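Local coordinates for E3 ubiquitin-protein ligase ORTHRUS 2 (Arabidopsis thaliana, PDB 7DUF), which probably acts as a RING-type E3 ubiquitin transferase linked to DNA methylation, and carries a zinc-binding PHD finger whose conformation abrogates recognition of histone H3K4 peptide, at residues Cys19-Ser24 and Val43-Ser48. Sequence-based numbering, arbitrary orientation.
Sequences CMRCKS and VSCLSS. With ZN (zinc ion), chain D.
Cys45 meets Cys19 and Cys22 at a zinc ion, the three-cysteine, one-histidine site of the PHD finger. The loop 19-24 brings the CxxC pair, and 43-48, which follows strand 40-42, brings the third thiolate. His42, just ahead of Val43, completes the site through ND1. Val43 turns from the metal and packs on Leu53 of the second subunit. Cys45 is the residue of 43-48 that touches 19-24. Its SG lies anti to the carbonyl carbon (chi1 -70°) and reaches the zinc at 2.3 Å. The same sulfur sits 3.8 Å from SG of Cys19, a spacing set by the shared metal, and 3.7 Å from CB of Cys22. Cys19 SG also accepts N-H groups from its own loop: a bond from Arg21 N at 3.5 Å and a weak one from Cys22 N. They add to the zinc bond in holding this sulfur and would probably temper its negative charge. Arg21, extended from CG to NE, runs past Cys45, with CD 4.2 Å from Cys45 CB. Cys45 SG lies at the edge of the Arg21 guanidinium, near its plane, 4.1 Å from NH1. After Cys45 the chain leaves the zinc. Leu46 points away from 19-24 and packs on Gln10 and Trp59, while Ser47 OG makes a hydrogen bond with Ala6 O.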
loop_
_atom_site.group_PDB
_atom_site.type_symbol
_atom_site.label_atom_id
_atom_site.label_comp_id
_atom_site.label_asym_id
_atom_site.label_seq_id
_atom_site.Cartn_x
_atom_site.Cartn_y
_atom_site.Cartn_z
ATOM N N CYS A 19 -5.372 -16.113 -3.622
ATOM C CA CYS A 19 -6.665 -15.453 -3.756
ATOM C C CYS A 19 -7.773 -16.497 -3.792
ATOM O O CYS A 19 -7.768 -17.390 -4.645
ATOM C CB CYS A 19 -6.700 -14.593 -5.017
ATOM S SG CYS A 19 -8.254 -13.694 -5.264
ATOM N N MET A 20 -8.726 -16.380 -2.865
ATOM C CA MET A 20 -9.821 -17.338 -2.793
ATOM C C MET A 20 -10.713 -17.293 -4.027
ATOM O O MET A 20 -11.475 -18.237 -4.261
ATOM C CB MET A 20 -10.658 -17.081 -1.540
ATOM C CG MET A 20 -9.903 -17.234 -0.230
ATOM S SD MET A 20 -11.016 -17.612 1.138
ATOM C CE MET A 20 -10.241 -16.710 2.477
ATOM N N ARG A 21 -10.634 -16.225 -4.820
ATOM C CA ARG A 21 -11.513 -16.053 -5.969
ATOM C C ARG A 21 -10.880 -16.549 -7.266
ATOM O O ARG A 21 -11.497 -17.328 -7.999
ATOM C CB ARG A 21 -11.911 -14.580 -6.106
ATOM C CG ARG A 21 -13.063 -14.333 -7.063
ATOM C CD ARG A 21 -13.590 -12.913 -6.938
ATOM N NE ARG A 21 -14.685 -12.657 -7.865
ATOM C CZ ARG A 21 -14.524 -12.309 -9.134
ATOM N NH1 ARG A 21 -13.320 -12.160 -9.664
ATOM N NH2 ARG A 21 -15.598 -12.106 -9.892
ATOM N N CYS A 22 -9.658 -16.112 -7.567
ATOM C CA CYS A 22 -9.018 -16.428 -8.837
ATOM C C CYS A 22 -7.953 -17.512 -8.727
ATOM O O CYS A 22 -7.313 -17.832 -9.735
ATOM C CB CYS A 22 -8.407 -15.162 -9.453
ATOM S SG CYS A 22 -6.878 -14.596 -8.677
ATOM N N LYS A 23 -7.744 -18.078 -7.536
ATOM C CA LYS A 23 -6.847 -19.222 -7.342
ATOM C C LYS A 23 -5.411 -18.897 -7.745
ATOM O O LYS A 23 -4.686 -19.748 -8.268
ATOM C CB LYS A 23 -7.350 -20.453 -8.102
ATOM C CG LYS A 23 -8.662 -21.013 -7.595
ATOM C CD LYS A 23 -8.476 -21.715 -6.270
ATOM C CE LYS A 23 -9.588 -21.357 -5.312
ATOM N NZ LYS A 23 -9.092 -21.395 -3.918
ATOM N N SER A 24 -4.990 -17.660 -7.503
ATOM C CA SER A 24 -3.642 -17.221 -7.821
ATOM C C SER A 24 -2.968 -16.663 -6.574
ATOM O O SER A 24 -3.626 -16.271 -5.607
ATOM C CB SER A 24 -3.645 -16.161 -8.931
ATOM O OG SER A 24 -2.504 -15.326 -8.840
ATOM N N VAL A 43 -5.944 -7.122 -5.191
ATOM C CA VAL A 43 -6.491 -5.848 -5.649
ATOM C C VAL A 43 -7.140 -5.985 -7.019
ATOM O O VAL A 43 -8.033 -5.204 -7.371
ATOM C CB VAL A 43 -5.393 -4.762 -5.643
ATOM C CG1 VAL A 43 -4.591 -4.787 -6.939
ATOM C CG2 VAL A 43 -6.005 -3.389 -5.409
ATOM N N SER A 44 -6.722 -6.977 -7.809
ATOM C CA SER A 44 -7.326 -7.172 -9.122
ATOM C C SER A 44 -8.766 -7.651 -9.001
ATOM O O SER A 44 -9.633 -7.232 -9.778
ATOM C CB SER A 44 -6.497 -8.163 -9.938
ATOM O OG SER A 44 -7.327 -8.946 -10.779
ATOM N N CYS A 45 -9.043 -8.518 -8.029
ATOM C CA CYS A 45 -10.354 -9.129 -7.867
ATOM C C CYS A 45 -11.304 -8.293 -7.017
ATOM O O CYS A 45 -12.356 -8.797 -6.613
ATOM C CB CYS A 45 -10.208 -10.524 -7.255
ATOM S SG CYS A 45 -9.462 -11.752 -8.354
ATOM N N LEU A 46 -10.960 -7.041 -6.730
ATOM C CA LEU A 46 -11.840 -6.192 -5.942
ATOM C C LEU A 46 -12.972 -5.644 -6.807
ATOM O O LEU A 46 -12.915 -5.662 -8.038
ATOM C CB LEU A 46 -11.057 -5.040 -5.313
ATOM C CG LEU A 46 -10.266 -5.359 -4.043
ATOM C CD1 LEU A 46 -9.555 -4.116 -3.532
ATOM C CD2 LEU A 46 -11.178 -5.937 -2.971
ATOM N N SER A 47 -14.018 -5.156 -6.138
ATOM C CA SER A 47 -15.120 -4.522 -6.852
ATOM C C SER A 47 -14.795 -3.071 -7.183
ATOM O O SER A 47 -14.998 -2.623 -8.317
ATOM C CB SER A 47 -16.406 -4.611 -6.027
ATOM O OG SER A 47 -17.147 -5.772 -6.359
ATOM N N SER A 48 -14.288 -2.326 -6.203
ATOM C CA SER A 48 -13.887 -0.933 -6.386
ATOM C C SER A 48 -12.473 -0.772 -5.849
ATOM O O SER A 48 -12.277 -0.462 -4.665
ATOM C CB SER A 48 -14.858 0.022 -5.694
ATOM O OG SER A 48 -16.088 0.096 -6.393
HETATM ZN ZN ZN D . -7.687 -12.870 -7.357
#